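Local coordinates for protein transcriptional regulator, LysR family (PDB 4PZJ) that probably binds regulatory DNA as a LysR-family transcription factor, of which this chain is the N-terminal winged helix-turn-helix domain, at residues A[20-25]-A[30-35]; A[47-52]-A[56-61]. All blocks are in the same frame, centred on the assembly; numbering follows the deposited sequence.

Contact 1. Residues A[20-25]-A[30-35]; sequences RAAEEL and PAVSQH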
loop_
_atom_site.group_PDB
_atom_site.type_symbol
_atom_site.label_atom_id
_atom_site.label_comp_id
_atom_site.label_asym_id
_atom_site.label_seq_id
_atom_site.Cartn_x
_atom_site.Cartn_y
_atom_site.Cartn_z
ATOM N N ARG A 20 2.925 23.074 3.494
ATOM C CA ARG A 20 2.128 23.441 2.325
ATOM C C ARG A 20 0.803 22.667 2.285
ATOM O O ARG A 20 -0.256 23.230 1.992
ATOM C CB ARG A 20 2.986 23.182 1.111
ATOM C CG ARG A 20 2.333 23.366 -0.224
ATOM C CD ARG A 20 2.061 24.768 -0.727
ATOM N NE ARG A 20 1.559 24.496 -2.070
ATOM C CZ ARG A 20 0.310 24.103 -2.350
ATOM N NH1 ARG A 20 -0.603 24.033 -1.388
ATOM N NH2 ARG A 20 -0.043 23.779 -3.606
ATOM N N ALA A 21 0.856 21.374 2.581
ATOM C CA ALA A 21 -0.344 20.524 2.645
ATOM C C ALA A 21 -1.264 21.087 3.703
ATOM O O ALA A 21 -2.501 21.149 3.539
ATOM C CB ALA A 21 0.033 19.098 3.033
ATOM N N ALA A 22 -0.690 21.414 4.861
ATOM C CA ALA A 22 -1.522 21.975 5.938
ATOM C C ALA A 22 -2.238 23.248 5.498
ATOM O O ALA A 22 -3.422 23.395 5.763
ATOM C CB ALA A 22 -0.672 22.253 7.158
ATOM N N GLU A 23 -1.539 24.150 4.818
ATOM C CA GLU A 23 -2.153 25.415 4.376
ATOM C C GLU A 23 -3.287 25.079 3.454
ATOM O O GLU A 23 -4.385 25.653 3.537
ATOM C CB GLU A 23 -1.168 26.286 3.585
ATOM C CG GLU A 23 0.039 26.833 4.315
ATOM C CD GLU A 23 -0.270 27.994 5.261
ATOM O OE1 GLU A 23 -1.459 28.229 5.618
ATOM O OE2 GLU A 23 0.710 28.680 5.652
ATOM N N GLU A 24 -3.060 24.103 2.593
ATOM C CA GLU A 24 -4.069 23.735 1.575
ATOM C C GLU A 24 -5.283 23.127 2.225
ATOM O O GLU A 24 -6.410 23.421 1.852
ATOM C CB GLU A 24 -3.484 22.756 0.579
ATOM C CG GLU A 24 -4.399 22.388 -0.553
ATOM C CD GLU A 24 -3.704 21.589 -1.640
ATOM O OE1 GLU A 24 -4.244 20.535 -2.038
ATOM O OE2 GLU A 24 -2.611 22.035 -2.055
ATOM N N LEU A 25 -5.055 22.324 3.257
ATOM C CA LEU A 25 -6.147 21.645 3.970
ATOM C C LEU A 25 -6.813 22.513 5.029
ATOM O O LEU A 25 -7.825 22.107 5.604
ATOM C CB LEU A 25 -5.606 20.382 4.630
ATOM C CG LEU A 25 -5.297 19.243 3.655
ATOM C CD1 LEU A 25 -4.360 18.246 4.308
ATOM C CD2 LEU A 25 -6.521 18.530 3.121
ATOM N N PRO A 30 0.896 20.062 12.659
ATOM C CA PRO A 30 0.807 18.895 13.479
ATOM C C PRO A 30 -0.419 18.014 13.232
ATOM O O PRO A 30 -0.323 16.805 13.375
ATOM C CB PRO A 30 0.873 19.467 14.903
ATOM C CG PRO A 30 1.568 20.732 14.761
ATOM C CD PRO A 30 1.171 21.280 13.408
ATOM N N ALA A 31 -1.558 18.603 12.819
ATOM C CA ALA A 31 -2.726 17.822 12.459
ATOM C C ALA A 31 -2.474 16.935 11.248
ATOM O O ALA A 31 -2.826 15.765 11.265
ATOM C CB ALA A 31 -3.910 18.729 12.185
ATOM N N VAL A 32 -1.830 17.509 10.218
ATOM C CA VAL A 32 -1.425 16.783 9.040
ATOM C C VAL A 32 -0.525 15.603 9.457
ATOM O O VAL A 32 -0.737 14.455 9.089
ATOM C CB VAL A 32 -0.659 17.718 8.044
ATOM C CG1 VAL A 32 0.049 16.892 7.001
ATOM C CG2 VAL A 32 -1.554 18.754 7.357
ATOM N N SER A 33 0.488 15.895 10.257
ATOM C CA SER A 33 1.421 14.866 10.695
ATOM C C SER A 33 0.771 13.768 11.545
ATOM O O SER A 33 1.092 12.619 11.383
ATOM C CB SER A 33 2.584 15.506 11.446
ATOM O OG SER A 33 3.413 16.294 10.640
ATOM N N GLN A 34 -0.226 14.112 12.386
ATOM C CA GLN A 34 -0.974 13.122 13.149
ATOM C C GLN A 34 -1.817 12.184 12.256
ATOM O O GLN A 34 -1.904 10.988 12.503
ATOM C CB GLN A 34 -1.845 13.835 14.208
ATOM C CG GLN A 34 -1.001 14.476 15.319
ATOM C CD GLN A 34 -1.705 15.622 16.083
ATOM O OE1 GLN A 34 -2.819 16.028 15.725
ATOM N NE2 GLN A 34 -1.042 16.155 17.135
ATOM N N HIS A 35 -2.426 12.710 11.185
ATOM C CA HIS A 35 -3.134 11.866 10.280
ATOM C C HIS A 35 -2.218 10.827 9.644
ATOM O O HIS A 35 -2.538 9.666 9.572
ATOM C CB HIS A 35 -3.752 12.653 9.144
ATOM C CG HIS A 35 -4.872 13.574 9.553
ATOM N ND1 HIS A 35 -5.353 14.571 8.731
ATOM C CD2 HIS A 35 -5.594 13.643 10.691
ATOM C CE1 HIS A 35 -6.333 15.216 9.351
ATOM N NE2 HIS A 35 -6.496 14.670 10.544
#
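Ala22 and Val32 meet where the helical segments 20-25 and 30-35 cross nearly perpendicularly, their N-to-C directions 103° apart and their axes 9.2 Å from each other at closest approach. The backbones are nearest at this same pair, with Ala22 CA 6.0 Å from Val32 CA. No hydrogen bond spans the crossing, and the packing is apolar. Val32 carries it through one branch: CG2 reaches Ala22 CA at 3.5 Å and lies 3.6 Å from Ala22 CB, pressing on the helix surface itself. With chi1 at 166°, CG1 is anti to the backbone N and CG2 anti to the carbonyl carbon, which sends the latter methyl into the opposing helix. Leu25, one turn further along, meets the same methyl from another direction, its CD1 4.2 Å from Val32 CG2, and the two side chains cross at about a right angle. Ala21 adds its backbone to the site, its carbonyl carbon 4.3 Å from Val32 CG2. The small alanines thus let the valine approach the helix closely. On a different flank of helix 18-25, Arg20 NH1 donates to Glu24 OE2 over 2.9 Å, a salt bridge between residues one turn apart. It uses the anti lone pair of the carboxylate oxygen, and the acceptor is tilted 26° out of the guanidinium plane. Glu24 OE1 has a second cationic partner in Arg14. Helices 18-25 and 29-43 form the helix-turn-helix pair, helix 29-43 being the one that, as in other LysR-type regulators, probably reads the DNA. Val12, Tyr18 and Ile27 also pack on Val32, while Ala21 and Leu25 rest against helix 3-11, so the crossing sits in the core of the three-helix bundle.

Contact 2. Residues A[47-52]-A[56-61]; sequences LFAYRN and QLTDAG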
loop_
_atom_site.group_PDB
_atom_site.type_symbol
_atom_site.label_atom_id
_atom_site.label_comp_id
_atom_site.label_asym_id
_atom_site.label_seq_id
_atom_site.Cartn_x
_atom_site.Cartn_y
_atom_site.Cartn_z
ATOM N N LEU A 47 5.410 6.054 5.292
ATOM C CA LEU A 47 4.904 6.530 3.995
ATOM C C LEU A 47 5.791 7.625 3.424
ATOM O O LEU A 47 5.797 7.874 2.214
ATOM C CB LEU A 47 3.469 7.032 4.200
ATOM C CG LEU A 47 2.491 5.937 4.551
ATOM C CD1 LEU A 47 1.156 6.587 4.938
ATOM C CD2 LEU A 47 2.268 4.846 3.510
ATOM N N PHE A 48 6.471 8.344 4.281
ATOM C CA PHE A 48 7.396 9.412 3.909
ATOM C C PHE A 48 8.650 9.321 4.733
ATOM O O PHE A 48 8.645 8.706 5.794
ATOM C CB PHE A 48 6.780 10.782 4.157
ATOM C CG PHE A 48 5.529 11.027 3.358
ATOM C CD1 PHE A 48 5.597 11.409 2.047
ATOM C CD2 PHE A 48 4.285 10.840 3.940
ATOM C CE1 PHE A 48 4.450 11.606 1.326
ATOM C CE2 PHE A 48 3.124 11.069 3.233
ATOM C CZ PHE A 48 3.207 11.428 1.903
ATOM N N ALA A 49 9.714 9.950 4.228
ATOM C CA ALA A 49 10.978 10.033 4.949
ATOM C C ALA A 49 11.799 11.194 4.437
ATOM O O ALA A 49 11.648 11.597 3.290
ATOM C CB ALA A 49 11.780 8.742 4.805
ATOM N N TYR A 50 12.626 11.761 5.304
ATOM C CA TYR A 50 13.608 12.746 4.870
ATOM C C TYR A 50 14.873 11.964 4.529
ATOM O O TYR A 50 15.229 11.035 5.216
ATOM C CB TYR A 50 14.001 13.794 5.923
ATOM C CG TYR A 50 12.937 14.824 6.254
ATOM C CD1 TYR A 50 12.294 15.516 5.248
ATOM C CD2 TYR A 50 12.627 15.147 7.582
ATOM C CE1 TYR A 50 11.323 16.462 5.534
ATOM C CE2 TYR A 50 11.678 16.124 7.883
ATOM C CZ TYR A 50 11.013 16.775 6.843
ATOM O OH TYR A 50 10.027 17.722 7.082
ATOM N N ARG A 51 15.485 12.339 3.434
ATOM C CA ARG A 51 16.769 11.765 3.058
ATOM C C ARG A 51 17.576 12.959 2.674
ATOM O O ARG A 51 17.187 13.694 1.760
ATOM C CB ARG A 51 16.685 10.811 1.876
ATOM C CG ARG A 51 16.137 9.422 2.171
ATOM C CD ARG A 51 16.518 8.394 1.097
ATOM N NE ARG A 51 16.141 8.786 -0.269
ATOM C CZ ARG A 51 16.898 9.506 -1.104
ATOM N NH1 ARG A 51 18.101 9.952 -0.736
ATOM N NH2 ARG A 51 16.446 9.790 -2.325
ATOM N N ASN A 52 18.688 13.153 3.386
ATOM C CA ASN A 52 19.582 14.273 3.144
ATOM C C ASN A 52 18.791 15.552 2.996
ATOM O O ASN A 52 18.854 16.242 1.977
ATOM C CB ASN A 52 20.455 13.998 1.922
ATOM C CG ASN A 52 21.362 12.809 2.131
ATOM O OD1 ASN A 52 22.072 12.731 3.142
ATOM N ND2 ASN A 52 21.334 11.865 1.199
ATOM N N GLN A 56 10.903 12.491 0.851
ATOM C CA GLN A 56 10.770 11.380 -0.055
ATOM C C GLN A 56 9.476 10.599 0.220
ATOM O O GLN A 56 9.053 10.481 1.368
ATOM C CB GLN A 56 11.926 10.389 0.159
ATOM C CG GLN A 56 13.327 10.993 0.175
ATOM C CD GLN A 56 13.711 11.674 -1.129
ATOM O OE1 GLN A 56 13.177 11.382 -2.200
ATOM N NE2 GLN A 56 14.649 12.612 -1.040
ATOM N N LEU A 57 8.888 10.060 -0.834
ATOM C CA LEU A 57 7.787 9.137 -0.731
ATOM C C LEU A 57 8.432 7.760 -0.648
ATOM O O LEU A 57 9.260 7.372 -1.506
ATOM C CB LEU A 57 6.897 9.217 -1.959
ATOM C CG LEU A 57 5.662 8.365 -1.941
ATOM C CD1 LEU A 57 4.624 8.941 -0.967
ATOM C CD2 LEU A 57 5.039 8.321 -3.332
ATOM N N THR A 58 8.107 7.001 0.389
ATOM C CA THR A 58 8.642 5.659 0.528
ATOM C C THR A 58 8.052 4.643 -0.456
ATOM O O THR A 58 7.127 4.961 -1.217
ATOM C CB THR A 58 8.408 5.109 1.932
ATOM O OG1 THR A 58 6.997 4.886 2.086
ATOM C CG2 THR A 58 8.898 6.038 2.957
ATOM N N ASP A 59 8.618 3.431 -0.495
ATOM C CA ASP A 59 8.059 2.375 -1.330
ATOM C C ASP A 59 6.603 2.113 -0.958
ATOM O O ASP A 59 5.773 1.978 -1.837
ATOM C CB ASP A 59 8.877 1.101 -1.219
ATOM C CG ASP A 59 10.258 1.231 -1.853
ATOM O OD1 ASP A 59 10.489 2.141 -2.658
ATOM O OD2 ASP A 59 11.105 0.374 -1.557
ATOM N N ALA A 60 6.280 2.048 0.328
ATOM C CA ALA A 60 4.865 1.849 0.756
ATOM C C ALA A 60 4.002 3.044 0.373
ATOM O O ALA A 60 2.814 2.874 -0.002
ATOM C CB ALA A 60 4.786 1.634 2.255
ATOM N N GLY A 61 4.560 4.247 0.449
ATOM C CA GLY A 61 3.870 5.483 0.034
ATOM C C GLY A 61 3.464 5.397 -1.438
ATOM O O GLY A 61 2.364 5.738 -1.810
#
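Phe48 faces Leu57 as a non-hydrogen-bonded antiparallel pair, and Ala49 faces Gln56 as the adjoining hydrogen-bonded pair, bonded through Ala49 N to Gln56 O at 3.0 Å and Gln56 N to Ala49 O at 2.7 Å. Where the second strand gives way to helix 59-68, Thr58 N donates to Leu47 O at 3.1 Å, approaching from above the carbonyl plane (55° out of it). Phe48 and Leu57 lie on one face of the hairpin, where Leu57 reaches the ring because chi1 sets its CG opposite the backbone N, which carries CD1 obliquely to within 3.5 Å of Phe48 CE1. Across the other face, the Gln56 amide stacks on the Arg51 guanidinium, the planes 22° apart and Gln56 CD 3.5 Å from Arg51 NH2. A bend at chi2 (-62°) folds the glutamine back over the arginine. Replaced by an alanine, Gln56 would lose the amide that lies over one guanidinium face, and Arg51 would then probably be freer to swing. Thr58 is the N-cap of helix 59-68: its OG1 accepts from Gly61 N at 3.0 Å and is also bonded to Pro46 O, while its CG2 packs against the Leu47-Phe48 peptide. Leu47 CD2 lies 3.9 Å from Gly61 CA, and both Leu47 and Ala60 pack on Leu63 of the second subunit. The two-stranded hairpin is the wing of the winged helix-turn-helix fold, and helix 59-68, which Thr58 caps, corresponds to the linker helix that follows it in LysR-type regulators.

Contact 1 and contact 2 lie in series along the chain and on opposite sides of its centre, about 17 Å apart between centres and about 7 Å between nearest atoms, without touching. Helix 29-43 runs from the crossing at 30-35 toward the hairpin, where its Ile36 packs on Phe48 and its Leu39 on Leu47. Val12 offers a second bridge, since it touches both Val32 and Phe48. Contact 1 thus sets the two helices of the helix-turn-helix, and contact 2 ties the wing to helix 59-68 and, through Leu63 of the second subunit, to the dimer. The two contacts thus lie on the recognition helix and the wing, the elements that in this family probably engage DNA.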